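Local coordinates for nucleoporin NUP170 (Chaetomium thermophilum, PDB 5HAX), which is a nuclear pore protein that probably works as a scaffold and adaptor, holding other nucleoporins in place through its beta-propeller and helical regions, at residues W85-S90 / H112-V117; A118-K123 / V134-T139; P59-E64 / P102-Y107. All coordinates share one frame; numbering follows the deposited sequence.

Contact 1 (W85-S90 / H112-V117); sequences WASIDS and HTITAV
Val117 lies over one face of the Trp85 indole in a CH-pi contact: its CB is 3.8 Å from the centroid of the six-membered ring of Trp85, 12° off the normal. CG2 of Val117 reaches out toward CZ3 at the rim. Trp85 is turned across the contact because CG sits between the backbone N and the carbonyl carbon (chi1 58°), and its other packing includes Phe78 and Leu92. A beta-branched valine suits the strand and offers its CB and a methyl to the flat ring. Without the indole, as with an alanine here, Val117 would probably lose the surface it packs on, and water 1 its N-H donor. A smaller apolar meeting, Ser87 CB with Ile114 CG2 at 4.0 Å, lies farther along.

Of the polar contacts, one direct hydrogen bond joins the backbones, Ile114 N to Asp89 O at 2.8 Å and nearly straight (173°). Water 2 bridges the same region, accepting from Ser87 OG at 2.8 Å and donating to Asp89 O and Ile114 O. A small hydroxyl leaves room for that water between the strands. Water 1 accepts from Trp85 NE1 at 3.1 Å. Asp89 OD1 also accepts a hydrogen bond from Phe72 N, tying the loop after strand 83-88 to the approach of strand 73-78.

Strand 83-88 belongs to one four-stranded blade and strand 114-120 opens the next, so this face-to-face packing of sheets is the blade-to-blade interface of a beta-propeller.

Contact 2 (A118-K123 / V134-T139); sequences ALVPPK and VLVVAT
Val120 and Val134 face one another as a hydrogen-bonded pair in the first two strands, 114-120 and 133-139, of an antiparallel propeller blade. Their side chains cross obliquely. With CG1 anti to the carbonyl carbon (chi1 -62°), CG2 of Val120 falls between backbone N and carbonyl carbon; that methyl comes 3.9 Å from Val134 CB and also 4.0 Å from Val136 CG2, so one branch serves two neighbours. Val134 points its own CG2 away along the strand, against Pro122, where it meets CB at 3.9 Å; Phe127 packs on both of these residues. Beta-branched valines favour extended backbone, and Ala118 on the same face is small enough for Ile179 of strand 178-181, in the following blade, to come close.

Leu119 and Leu135 point to the opposite face as a non-hydrogen-bonded pair. Each has CG anti to its backbone N, and each reaches over the partner strand's backbone instead of meeting the other leucine: Leu119 CD1 is 3.8 Å from Val134 O, and Leu135 CD1 is 3.6 Å from Ala118 O. Leu119 goes on to touch Ile81 of the preceding blade, so this face is turned that way; Leu135 packs beside Val117 of its own blade.

Two pairs of reciprocal backbone bonds hold the strands in register, those of Ala118 with Val136 and those of Val120 with Val134. In the second pair the bond from Val134 N to Val120 O is 2.7 Å long, with the donor tilted 19° from the carbonyl plane.

Contact 3 (P59-E64 / P102-Y107); sequences PDKVFE and PELIGY
Leu104 pushes its forked end against the first turn of helix 60-67, with CD1 nearest Lys61 and CD2 nearest Val62. CD1 meets Lys61 CB at 3.5 Å, tighter than usual for two carbons, while CD2 meets Val62 CG2 at 3.6 Å, the Val62 and Leu104 side chains lying aslant. Lys61 adds its aliphatic chain: a bend at chi3 (70°) brings CE back to 3.8 Å from Leu104 CD1, and the lysine chain runs alongside the leucine, the two pointing opposite ways. A lysine suits this rim, since its methylenes shelter the leucine while the ammonium group can stay near solvent. Pro59 CG stands farther off, 4.3 Å from Leu104 CD2, and Pro59 CG and Pro102 CG come only loosely together, at 4.5 Å. No hydrogen bond crosses the contact.

The next shell centres on Trp95 of strand 91-96, which touches Pro59, Val62, Pro102 and Leu104 and so gives both segments a common floor; Val62 also rests on Ala86. Pro59 occupies the N-cap position, where its ring limits the backbone just ahead of the helix and where the missing N-H costs the helix no bond.

Farther out, strand 105-107 is the last strand of its blade, and a chain of another protein hydrogen-bonds to the backbone of Gly106. The arrangement is a short helix packed over one face of a propeller blade, on Ala86, Trp95 and the approach to its last strand.

In the fold
Contacts 1 and 2 share strand 114-120, which packs against the preceding blade through its beginning and pairs with strand 133-139 through its end. They join at a classic beta bulge, where Thr115 and Ala116 both face Ala138. Contact 2 is regular backbone pairing within a blade, whereas contact 1 lies between blades and depends on an aromatic face, a single direct hydrogen bond and one well-bonded bridging water; both are partly buried. Contact 3 is at the surface and wholly apolar across its segments. It lies over the other side of the blade used by contact 1: Ala86 touches Val62, while its neighbours Trp85 and Ser87 turn toward strand 114-120.

Contact 1 (W85-S90 / H112-V117)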
ATOM      1  N   TRP A  85     -11.421  18.435   2.718  1.00 43.40           N
ATOM      2  CA  TRP A  85     -11.489  19.810   3.191  1.00 42.26           C
ATOM      3  C   TRP A  85     -11.671  20.755   2.017  1.00 43.54           C
ATOM      4  O   TRP A  85     -11.332  20.441   0.872  1.00 45.56           O
ATOM      5  CB  TRP A  85     -10.246  20.205   4.000  1.00 41.51           C
ATOM      6  CG  TRP A  85      -8.940  20.073   3.270  1.00 51.85           C
ATOM      7  CD1 TRP A  85      -8.099  19.002   3.289  1.00 51.75           C
ATOM      8  CD2 TRP A  85      -8.318  21.056   2.430  1.00 42.33           C
ATOM      9  NE1 TRP A  85      -6.995  19.251   2.511  1.00 44.96           N
ATOM     10  CE2 TRP A  85      -7.104  20.506   1.973  1.00 44.54           C
ATOM     11  CE3 TRP A  85      -8.670  22.345   2.020  1.00 44.28           C
ATOM     12  CZ2 TRP A  85      -6.243  21.196   1.125  1.00 45.27           C
ATOM     13  CZ3 TRP A  85      -7.812  23.030   1.177  1.00 50.79           C
ATOM     14  CH2 TRP A  85      -6.612  22.454   0.739  1.00 39.66           C
ATOM     15  N   ALA A  86     -12.224  21.924   2.328  1.00 46.40           N
ATOM     16  CA  ALA A  86     -12.431  22.989   1.361  1.00 43.70           C
ATOM     17  C   ALA A  86     -12.094  24.308   2.035  1.00 53.98           C
ATOM     18  O   ALA A  86     -12.557  24.569   3.149  1.00 48.34           O
ATOM     19  CB  ALA A  86     -13.875  23.008   0.848  1.00 51.86           C
ATOM     20  N   SER A  87     -11.280  25.124   1.371  1.00 45.26           N
ATOM     21  CA  SER A  87     -10.955  26.461   1.844  1.00 44.99           C
ATOM     22  C   SER A  87     -11.650  27.487   0.959  1.00 48.77           C
ATOM     23  O   SER A  87     -11.661  27.353  -0.268  1.00 52.42           O
ATOM     24  CB  SER A  87      -9.443  26.702   1.848  1.00 42.50           C
ATOM     25  OG  SER A  87      -8.920  26.748   0.532  1.00 46.83           O
ATOM     26  N   ILE A  88     -12.247  28.496   1.591  1.00 52.46           N
ATOM     27  CA  ILE A  88     -12.895  29.604   0.893  1.00 48.49           C
ATOM     28  C   ILE A  88     -12.321  30.885   1.479  1.00 51.43           C
ATOM     29  O   ILE A  88     -12.628  31.241   2.624  1.00 51.27           O
ATOM     30  CB  ILE A  88     -14.424  29.575   1.033  1.00 58.63           C
ATOM     31  CG1 ILE A  88     -14.988  28.262   0.485  1.00 57.82           C
ATOM     32  CG2 ILE A  88     -15.050  30.751   0.296  1.00 61.61           C
ATOM     33  CD1 ILE A  88     -15.213  27.210   1.539  1.00 65.46           C
ATOM     34  N   ASP A  89     -11.493  31.578   0.696  0.50 46.56           N
ATOM     35  CA  ASP A  89     -10.805  32.779   1.154  0.50 52.62           C
ATOM     36  C   ASP A  89     -10.053  32.493   2.451  0.50 60.60           C
ATOM     37  O   ASP A  89      -9.090  31.720   2.447  0.50 52.75           O
ATOM     38  CB  ASP A  89     -11.801  33.930   1.324  0.50 50.97           C
ATOM     39  CG  ASP A  89     -12.453  34.332   0.013  0.50 55.36           C
ATOM     40  OD1 ASP A  89     -11.755  34.348  -1.024  0.50 59.62           O
ATOM     41  OD2 ASP A  89     -13.666  34.626   0.017  0.50 64.11           O
ATOM     42  N   SER A  90     -10.481  33.091   3.563  1.00 52.27           N
ATOM     43  CA  SER A  90      -9.822  32.920   4.853  1.00 53.57           C
ATOM     44  C   SER A  90     -10.513  31.890   5.743  1.00 47.15           C
ATOM     45  O   SER A  90     -10.225  31.837   6.944  1.00 52.58           O
ATOM     46  CB  SER A  90      -9.752  34.262   5.585  1.00 49.89           C
ATOM     47  OG  SER A  90     -11.046  34.800   5.794  1.00 53.09           O
ATOM     48  N   HIS A 112      -6.258  36.012   6.651  1.00 58.66           N
ATOM     49  CA  HIS A 112      -5.913  36.163   5.244  1.00 55.14           C
ATOM     50  C   HIS A 112      -6.193  34.872   4.479  1.00 53.48           C
ATOM     51  O   HIS A 112      -6.474  33.820   5.059  1.00 51.80           O
ATOM     52  CB  HIS A 112      -4.442  36.569   5.087  1.00 53.02           C
ATOM     53  CG  HIS A 112      -4.159  37.977   5.515  1.00 58.84           C
ATOM     54  ND1 HIS A 112      -3.658  38.291   6.759  1.00 62.66           N
ATOM     55  CD2 HIS A 112      -4.315  39.154   4.865  1.00 57.51           C
ATOM     56  CE1 HIS A 112      -3.512  39.600   6.857  1.00 63.70           C
ATOM     57  NE2 HIS A 112      -3.904  40.148   5.721  1.00 61.21           N
ATOM     58  N   THR A 113      -6.107  34.977   3.151  1.00 50.22           N
ATOM     59  CA  THR A 113      -6.459  33.873   2.265  1.00 47.36           C
ATOM     60  C   THR A 113      -5.616  32.637   2.559  1.00 48.53           C
ATOM     61  O   THR A 113      -4.390  32.720   2.673  1.00 42.66           O
ATOM     62  CB  THR A 113      -6.267  34.296   0.807  1.00 52.34           C
ATOM     63  OG1 THR A 113      -6.985  35.511   0.559  1.00 49.36           O
ATOM     64  CG2 THR A 113      -6.754  33.210  -0.148  1.00 49.39           C
ATOM     65  N   ILE A 114      -6.279  31.488   2.666  1.00 44.79           N
ATOM     66  CA  ILE A 114      -5.590  30.214   2.843  1.00 37.97           C
ATOM     67  C   ILE A 114      -5.046  29.759   1.496  1.00 36.78           C
ATOM     68  O   ILE A 114      -5.776  29.729   0.497  1.00 36.82           O
ATOM     69  CB  ILE A 114      -6.539  29.162   3.443  1.00 46.21           C
ATOM     70  CG1 ILE A 114      -6.899  29.536   4.883  1.00 50.49           C
ATOM     71  CG2 ILE A 114      -5.901  27.772   3.412  1.00 39.33           C
ATOM     72  CD1 ILE A 114      -8.056  28.740   5.450  1.00 48.34           C
ATOM     73  N   THR A 115      -3.766  29.383   1.471  1.00 39.61           N
ATOM     74  CA  THR A 115      -3.102  28.943   0.251  1.00 41.96           C
ATOM     75  C   THR A 115      -2.675  27.482   0.277  1.00 38.39           C
ATOM     76  O   THR A 115      -2.375  26.927  -0.785  1.00 41.41           O
ATOM     77  CB  THR A 115      -1.866  29.815  -0.024  1.00 39.34           C
ATOM     78  OG1 THR A 115      -1.001  29.803   1.116  1.00 38.28           O
ATOM     79  CG2 THR A 115      -2.282  31.253  -0.330  1.00 42.75           C
ATOM     80  N   ALA A 116      -2.642  26.849   1.446  1.00 38.37           N
ATOM     81  CA  ALA A 116      -2.281  25.441   1.541  1.00 41.94           C
ATOM     82  C   ALA A 116      -2.740  24.901   2.887  1.00 44.73           C
ATOM     83  O   ALA A 116      -2.776  25.629   3.882  1.00 40.25           O
ATOM     84  CB  ALA A 116      -0.770  25.235   1.373  1.00 40.56           C
ATOM     85  N   VAL A 117      -3.091  23.616   2.896  1.00 43.81           N
ATOM     86  CA  VAL A 117      -3.515  22.907   4.100  1.00 47.61           C
ATOM     87  C   VAL A 117      -2.972  21.485   4.026  1.00 45.43           C
ATOM     88  O   VAL A 117      -2.956  20.875   2.953  1.00 42.47           O
ATOM     89  CB  VAL A 117      -5.055  22.893   4.244  1.00 43.95           C
ATOM     90  CG1 VAL A 117      -5.474  22.117   5.489  1.00 47.00           C
ATOM     91  CG2 VAL A 117      -5.605  24.313   4.288  1.00 41.41           C
TER
HETATM   92  O   HOH W   1      -4.270  17.990   1.793  1.00 60.59           O
HETATM   93  O   HOH W   2      -8.702  29.486   0.218  1.00 41.57           O

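Contact 2 (A118-K123 / V134-T139)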
ATOM      1  N   ALA A 118      -2.536  20.952   5.168  1.00 39.48           N
ATOM      2  CA  ALA A 118      -2.000  19.598   5.208  1.00 41.08           C
ATOM      3  C   ALA A 118      -2.169  19.006   6.600  1.00 44.30           C
ATOM      4  O   ALA A 118      -2.258  19.723   7.599  1.00 41.60           O
ATOM      5  CB  ALA A 118      -0.523  19.567   4.802  1.00 43.76           C
ATOM      6  N   LEU A 119      -2.204  17.675   6.644  1.00 44.30           N
ATOM      7  CA  LEU A 119      -2.320  16.905   7.877  1.00 41.59           C
ATOM      8  C   LEU A 119      -1.064  16.058   8.024  1.00 43.37           C
ATOM      9  O   LEU A 119      -0.815  15.171   7.201  1.00 47.12           O
ATOM     10  CB  LEU A 119      -3.570  16.021   7.845  1.00 43.42           C
ATOM     11  CG  LEU A 119      -3.923  15.271   9.130  1.00 53.21           C
ATOM     12  CD1 LEU A 119      -4.388  16.245  10.199  1.00 47.44           C
ATOM     13  CD2 LEU A 119      -4.987  14.217   8.854  1.00 46.60           C
ATOM     14  N   VAL A 120      -0.283  16.325   9.068  1.00 40.04           N
ATOM     15  CA  VAL A 120       1.025  15.690   9.235  1.00 44.23           C
ATOM     16  C   VAL A 120       1.084  15.020  10.600  1.00 48.35           C
ATOM     17  O   VAL A 120       0.256  15.294  11.482  1.00 40.72           O
ATOM     18  CB  VAL A 120       2.176  16.711   9.084  1.00 44.37           C
ATOM     19  CG1 VAL A 120       2.171  17.318   7.682  1.00 39.08           C
ATOM     20  CG2 VAL A 120       2.072  17.798  10.150  1.00 43.43           C
ATOM     21  N   PRO A 121       2.052  14.128  10.805  1.00 44.70           N
ATOM     22  CA  PRO A 121       2.261  13.547  12.138  1.00 49.94           C
ATOM     23  C   PRO A 121       2.775  14.589  13.115  1.00 56.18           C
ATOM     24  O   PRO A 121       3.357  15.604  12.705  1.00 49.83           O
ATOM     25  CB  PRO A 121       3.312  12.451  11.891  1.00 50.70           C
ATOM     26  CG  PRO A 121       3.233  12.158  10.436  1.00 52.13           C
ATOM     27  CD  PRO A 121       2.873  13.457   9.783  1.00 45.36           C
ATOM     28  N   PRO A 122       2.584  14.376  14.415  1.00 52.13           N
ATOM     29  CA  PRO A 122       3.107  15.317  15.409  1.00 52.37           C
ATOM     30  C   PRO A 122       4.558  15.020  15.762  1.00 49.25           C
ATOM     31  O   PRO A 122       5.068  13.918  15.557  1.00 47.69           O
ATOM     32  CB  PRO A 122       2.193  15.087  16.617  1.00 52.01           C
ATOM     33  CG  PRO A 122       1.830  13.642  16.516  1.00 56.91           C
ATOM     34  CD  PRO A 122       1.778  13.311  15.039  1.00 54.08           C
ATOM     35  N   LYS A 123       5.221  16.038  16.299  1.00 51.95           N
ATOM     36  CA  LYS A 123       6.566  15.846  16.827  1.00 51.77           C
ATOM     37  C   LYS A 123       6.477  15.077  18.144  1.00 57.01           C
ATOM     38  O   LYS A 123       5.742  15.493  19.046  1.00 54.33           O
ATOM     39  CB  LYS A 123       7.264  17.190  17.034  1.00 54.27           C
ATOM     40  CG  LYS A 123       7.727  17.864  15.742  1.00 57.31           C
ATOM     41  CD  LYS A 123       8.381  19.217  16.014  1.00 52.20           C
ATOM     42  CE  LYS A 123       8.781  19.929  14.724  1.00 56.14           C
ATOM     43  NZ  LYS A 123       9.915  19.265  14.020  1.00 53.08           N
ATOM     44  N   VAL A 134      -1.140  16.798  13.307  1.00 44.87           N
ATOM     45  CA  VAL A 134      -1.057  18.254  13.339  1.00 41.99           C
ATOM     46  C   VAL A 134      -1.634  18.777  12.032  1.00 44.07           C
ATOM     47  O   VAL A 134      -1.294  18.277  10.953  1.00 42.05           O
ATOM     48  CB  VAL A 134       0.390  18.746  13.532  1.00 46.48           C
ATOM     49  CG1 VAL A 134       0.472  20.267  13.369  1.00 41.54           C
ATOM     50  CG2 VAL A 134       0.911  18.330  14.895  1.00 46.19           C
ATOM     51  N   LEU A 135      -2.503  19.776  12.135  1.00 41.79           N
ATOM     52  CA  LEU A 135      -3.095  20.432  10.979  1.00 51.07           C
ATOM     53  C   LEU A 135      -2.317  21.713  10.701  1.00 45.93           C
ATOM     54  O   LEU A 135      -2.277  22.613  11.546  1.00 48.20           O
ATOM     55  CB  LEU A 135      -4.571  20.733  11.230  1.00 44.00           C
ATOM     56  CG  LEU A 135      -5.355  21.399  10.098  1.00 48.66           C
ATOM     57  CD1 LEU A 135      -5.508  20.462   8.914  1.00 45.18           C
ATOM     58  CD2 LEU A 135      -6.714  21.848  10.602  1.00 52.98           C
ATOM     59  N   VAL A 136      -1.693  21.786   9.527  1.00 47.12           N
ATOM     60  CA  VAL A 136      -0.925  22.956   9.110  1.00 39.51           C
ATOM     61  C   VAL A 136      -1.788  23.761   8.148  1.00 45.47           C
ATOM     62  O   VAL A 136      -2.238  23.237   7.123  1.00 44.84           O
ATOM     63  CB  VAL A 136       0.403  22.555   8.448  1.00 45.12           C
ATOM     64  CG1 VAL A 136       1.254  23.792   8.187  1.00 48.06           C
ATOM     65  CG2 VAL A 136       1.158  21.556   9.309  1.00 45.03           C
ATOM     66  N   VAL A 137      -2.012  25.033   8.473  1.00 44.90           N
ATOM     67  CA  VAL A 137      -2.825  25.936   7.663  1.00 46.54           C
ATOM     68  C   VAL A 137      -1.942  27.112   7.270  1.00 50.71           C
ATOM     69  O   VAL A 137      -1.526  27.899   8.129  1.00 50.05           O
ATOM     70  CB  VAL A 137      -4.075  26.416   8.412  1.00 47.00           C
ATOM     71  CG1 VAL A 137      -4.879  27.380   7.548  1.00 42.41           C
ATOM     72  CG2 VAL A 137      -4.933  25.230   8.833  1.00 41.90           C
ATOM     73  N   ALA A 138      -1.668  27.241   5.974  1.00 47.49           N
ATOM     74  CA  ALA A 138      -0.835  28.315   5.446  1.00 40.76           C
ATOM     75  C   ALA A 138      -1.709  29.363   4.772  1.00 40.60           C
ATOM     76  O   ALA A 138      -2.559  29.028   3.940  1.00 42.80           O
ATOM     77  CB  ALA A 138       0.190  27.766   4.452  1.00 42.52           C
ATOM     78  N   THR A 139      -1.499  30.626   5.134  1.00 41.04           N
ATOM     79  CA  THR A 139      -2.161  31.759   4.503  1.00 44.49           C
ATOM     80  C   THR A 139      -1.113  32.645   3.833  1.00 42.04           C
ATOM     81  O   THR A 139       0.086  32.362   3.865  1.00 45.25           O
ATOM     82  CB  THR A 139      -2.972  32.573   5.519  1.00 49.31           C
ATOM     83  OG1 THR A 139      -2.084  33.314   6.367  1.00 50.93           O
ATOM     84  CG2 THR A 139      -3.856  31.666   6.367  1.00 47.43           C
TER

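Contact 3 (P59-E64 / P102-Y107)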
ATOM      1  N   PRO A  59     -20.874  17.882   0.258  1.00 56.21           N
ATOM      2  CA  PRO A  59     -22.073  18.411   0.921  1.00 60.77           C
ATOM      3  C   PRO A  59     -22.544  19.715   0.293  1.00 73.99           C
ATOM      4  O   PRO A  59     -21.745  20.536  -0.166  1.00 69.60           O
ATOM      5  CB  PRO A  59     -21.612  18.623   2.368  1.00 66.68           C
ATOM      6  CG  PRO A  59     -20.489  17.657   2.547  1.00 66.94           C
ATOM      7  CD  PRO A  59     -19.797  17.590   1.220  1.00 54.89           C
ATOM      8  N   ASP A  60     -23.868  19.895   0.275  1.00 79.03           N
ATOM      9  CA  ASP A  60     -24.454  21.086  -0.334  1.00 78.99           C
ATOM     10  C   ASP A  60     -23.975  22.362   0.347  1.00 78.30           C
ATOM     11  O   ASP A  60     -23.800  23.388  -0.318  1.00 79.57           O
ATOM     12  CB  ASP A  60     -25.981  21.007  -0.284  1.00 76.15           C
ATOM     13  CG  ASP A  60     -26.544  19.950  -1.217  1.00 85.40           C
ATOM     14  OD1 ASP A  60     -25.995  19.773  -2.325  1.00 90.43           O
ATOM     15  OD2 ASP A  60     -27.540  19.297  -0.842  1.00 98.52           O
ATOM     16  N   LYS A  61     -23.760  22.321   1.663  1.00 76.02           N
ATOM     17  CA  LYS A  61     -23.287  23.507   2.370  1.00 87.38           C
ATOM     18  C   LYS A  61     -21.915  23.945   1.874  1.00 87.23           C
ATOM     19  O   LYS A  61     -21.611  25.144   1.871  1.00 90.69           O
ATOM     20  CB  LYS A  61     -23.253  23.236   3.875  1.00 88.57           C
ATOM     21  CG  LYS A  61     -24.617  23.340   4.548  1.00103.95           C
ATOM     22  CD  LYS A  61     -24.726  22.422   5.760  1.00110.39           C
ATOM     23  CE  LYS A  61     -23.859  22.890   6.916  1.00118.73           C
ATOM     24  NZ  LYS A  61     -23.670  21.814   7.931  1.00 94.65           N
ATOM     25  N   VAL A  62     -21.077  22.997   1.448  1.00 82.20           N
ATOM     26  CA  VAL A  62     -19.781  23.356   0.881  1.00 76.83           C
ATOM     27  C   VAL A  62     -19.964  24.025  -0.477  1.00 79.68           C
ATOM     28  O   VAL A  62     -19.219  24.942  -0.838  1.00 82.97           O
ATOM     29  CB  VAL A  62     -18.878  22.112   0.788  1.00 72.98           C
ATOM     30  CG1 VAL A  62     -17.536  22.466   0.156  1.00 62.77           C
ATOM     31  CG2 VAL A  62     -18.672  21.502   2.166  1.00 66.38           C
ATOM     32  N   PHE A  63     -20.952  23.573  -1.255  1.00 82.01           N
ATOM     33  CA  PHE A  63     -21.253  24.237  -2.519  1.00 81.94           C
ATOM     34  C   PHE A  63     -21.734  25.664  -2.286  1.00 94.78           C
ATOM     35  O   PHE A  63     -21.405  26.573  -3.057  1.00 91.80           O
ATOM     36  CB  PHE A  63     -22.303  23.444  -3.300  1.00 85.32           C
ATOM     37  CG  PHE A  63     -21.771  22.196  -3.947  1.00 78.34           C
ATOM     38  CD1 PHE A  63     -20.811  22.270  -4.942  1.00 77.80           C
ATOM     39  CD2 PHE A  63     -22.249  20.950  -3.577  1.00 78.12           C
ATOM     40  CE1 PHE A  63     -20.327  21.125  -5.545  1.00 75.20           C
ATOM     41  CE2 PHE A  63     -21.769  19.801  -4.178  1.00 75.74           C
ATOM     42  CZ  PHE A  63     -20.807  19.890  -5.165  1.00 76.28           C
ATOM     43  N   GLU A  64     -22.518  25.880  -1.226  1.00 99.53           N
ATOM     44  CA  GLU A  64     -22.968  27.229  -0.893  1.00101.16           C
ATOM     45  C   GLU A  64     -21.784  28.136  -0.582  1.00101.33           C
ATOM     46  O   GLU A  64     -21.716  29.276  -1.058  1.00109.20           O
ATOM     47  CB  GLU A  64     -23.931  27.182   0.295  1.00100.34           C
ATOM     48  CG  GLU A  64     -25.241  26.463   0.022  1.00107.61           C
ATOM     49  CD  GLU A  64     -26.089  26.310   1.272  1.00108.37           C
ATOM     50  OE1 GLU A  64     -27.077  25.546   1.233  1.00108.94           O
ATOM     51  OE2 GLU A  64     -25.767  26.954   2.294  1.00105.88           O
ATOM     52  N   PRO A 102     -22.665  14.417   6.526  1.00 72.27           N
ATOM     53  CA  PRO A 102     -21.642  14.929   7.446  1.00 70.26           C
ATOM     54  C   PRO A 102     -21.967  16.321   7.966  1.00 66.83           C
ATOM     55  O   PRO A 102     -22.649  17.113   7.313  1.00 70.92           O
ATOM     56  CB  PRO A 102     -20.367  14.953   6.591  1.00 64.90           C
ATOM     57  CG  PRO A 102     -20.683  14.157   5.362  1.00 68.30           C
ATOM     58  CD  PRO A 102     -22.151  14.271   5.157  1.00 69.02           C
ATOM     59  N   GLU A 103     -21.457  16.608   9.164  1.00 67.64           N
ATOM     60  CA  GLU A 103     -21.432  17.964   9.694  1.00 74.24           C
ATOM     61  C   GLU A 103     -20.090  18.602   9.358  1.00 68.82           C
ATOM     62  O   GLU A 103     -19.051  17.935   9.376  1.00 65.07           O
ATOM     63  CB  GLU A 103     -21.657  17.971  11.209  1.00 84.43           C
ATOM     64  CG  GLU A 103     -20.498  17.419  12.035  1.00 89.35           C
ATOM     65  CD  GLU A 103     -20.709  17.596  13.527  1.00 97.65           C
ATOM     66  OE1 GLU A 103     -21.872  17.774  13.949  1.00 99.75           O
ATOM     67  OE2 GLU A 103     -19.708  17.570  14.275  1.00 90.38           O
ATOM     68  N   LEU A 104     -20.116  19.896   9.050  1.00 67.89           N
ATOM     69  CA  LEU A 104     -18.921  20.614   8.624  1.00 52.79           C
ATOM     70  C   LEU A 104     -18.171  21.139   9.843  1.00 58.37           C
ATOM     71  O   LEU A 104     -18.732  21.885  10.652  1.00 74.77           O
ATOM     72  CB  LEU A 104     -19.289  21.764   7.688  1.00 61.65           C
ATOM     73  CG  LEU A 104     -19.976  21.385   6.374  1.00 75.12           C
ATOM     74  CD1 LEU A 104     -20.288  22.637   5.572  1.00 81.39           C
ATOM     75  CD2 LEU A 104     -19.122  20.427   5.555  1.00 72.08           C
ATOM     76  N   ILE A 105     -16.904  20.744   9.969  1.00 53.29           N
ATOM     77  CA  ILE A 105     -16.008  21.279  10.992  1.00 46.63           C
ATOM     78  C   ILE A 105     -15.437  22.583  10.439  1.00 67.01           C
ATOM     79  O   ILE A 105     -14.549  22.570   9.586  1.00 63.32           O
ATOM     80  CB  ILE A 105     -14.901  20.288  11.357  1.00 53.54           C
ATOM     81  CG1 ILE A 105     -15.511  18.975  11.859  1.00 60.01           C
ATOM     82  CG2 ILE A 105     -13.973  20.886  12.409  1.00 56.17           C
ATOM     83  CD1 ILE A 105     -14.499  17.868  12.066  1.00 64.14           C
ATOM     84  N   GLY A 106     -15.944  23.713  10.926  1.00 68.03           N
ATOM     85  CA  GLY A 106     -15.517  25.014  10.434  1.00 62.56           C
ATOM     86  C   GLY A 106     -14.397  25.601  11.280  1.00 67.10           C
ATOM     87  O   GLY A 106     -14.392  25.480  12.503  1.00 75.71           O
ATOM     88  N   TYR A 107     -13.444  26.240  10.602  1.00 54.62           N
ATOM     89  CA  TYR A 107     -12.352  26.956  11.258  1.00 51.38           C
ATOM     90  C   TYR A 107     -12.123  28.247  10.488  1.00 61.16           C
ATOM     91  O   TYR A 107     -11.665  28.214   9.341  1.00 51.92           O
ATOM     92  CB  TYR A 107     -11.076  26.118  11.310  1.00 52.19           C
ATOM     93  CG  TYR A 107      -9.877  26.894  11.801  1.00 56.94           C
ATOM     94  CD1 TYR A 107      -8.967  27.442  10.908  1.00 64.51           C
ATOM     95  CD2 TYR A 107      -9.663  27.092  13.158  1.00 56.76           C
ATOM     96  CE1 TYR A 107      -7.871  28.158  11.353  1.00 64.57           C
ATOM     97  CE2 TYR A 107      -8.572  27.807  13.613  1.00 61.69           C
ATOM     98  CZ  TYR A 107      -7.678  28.336  12.705  1.00 65.61           C
ATOM     99  OH  TYR A 107      -6.588  29.049  13.150  1.00 67.81           O
TER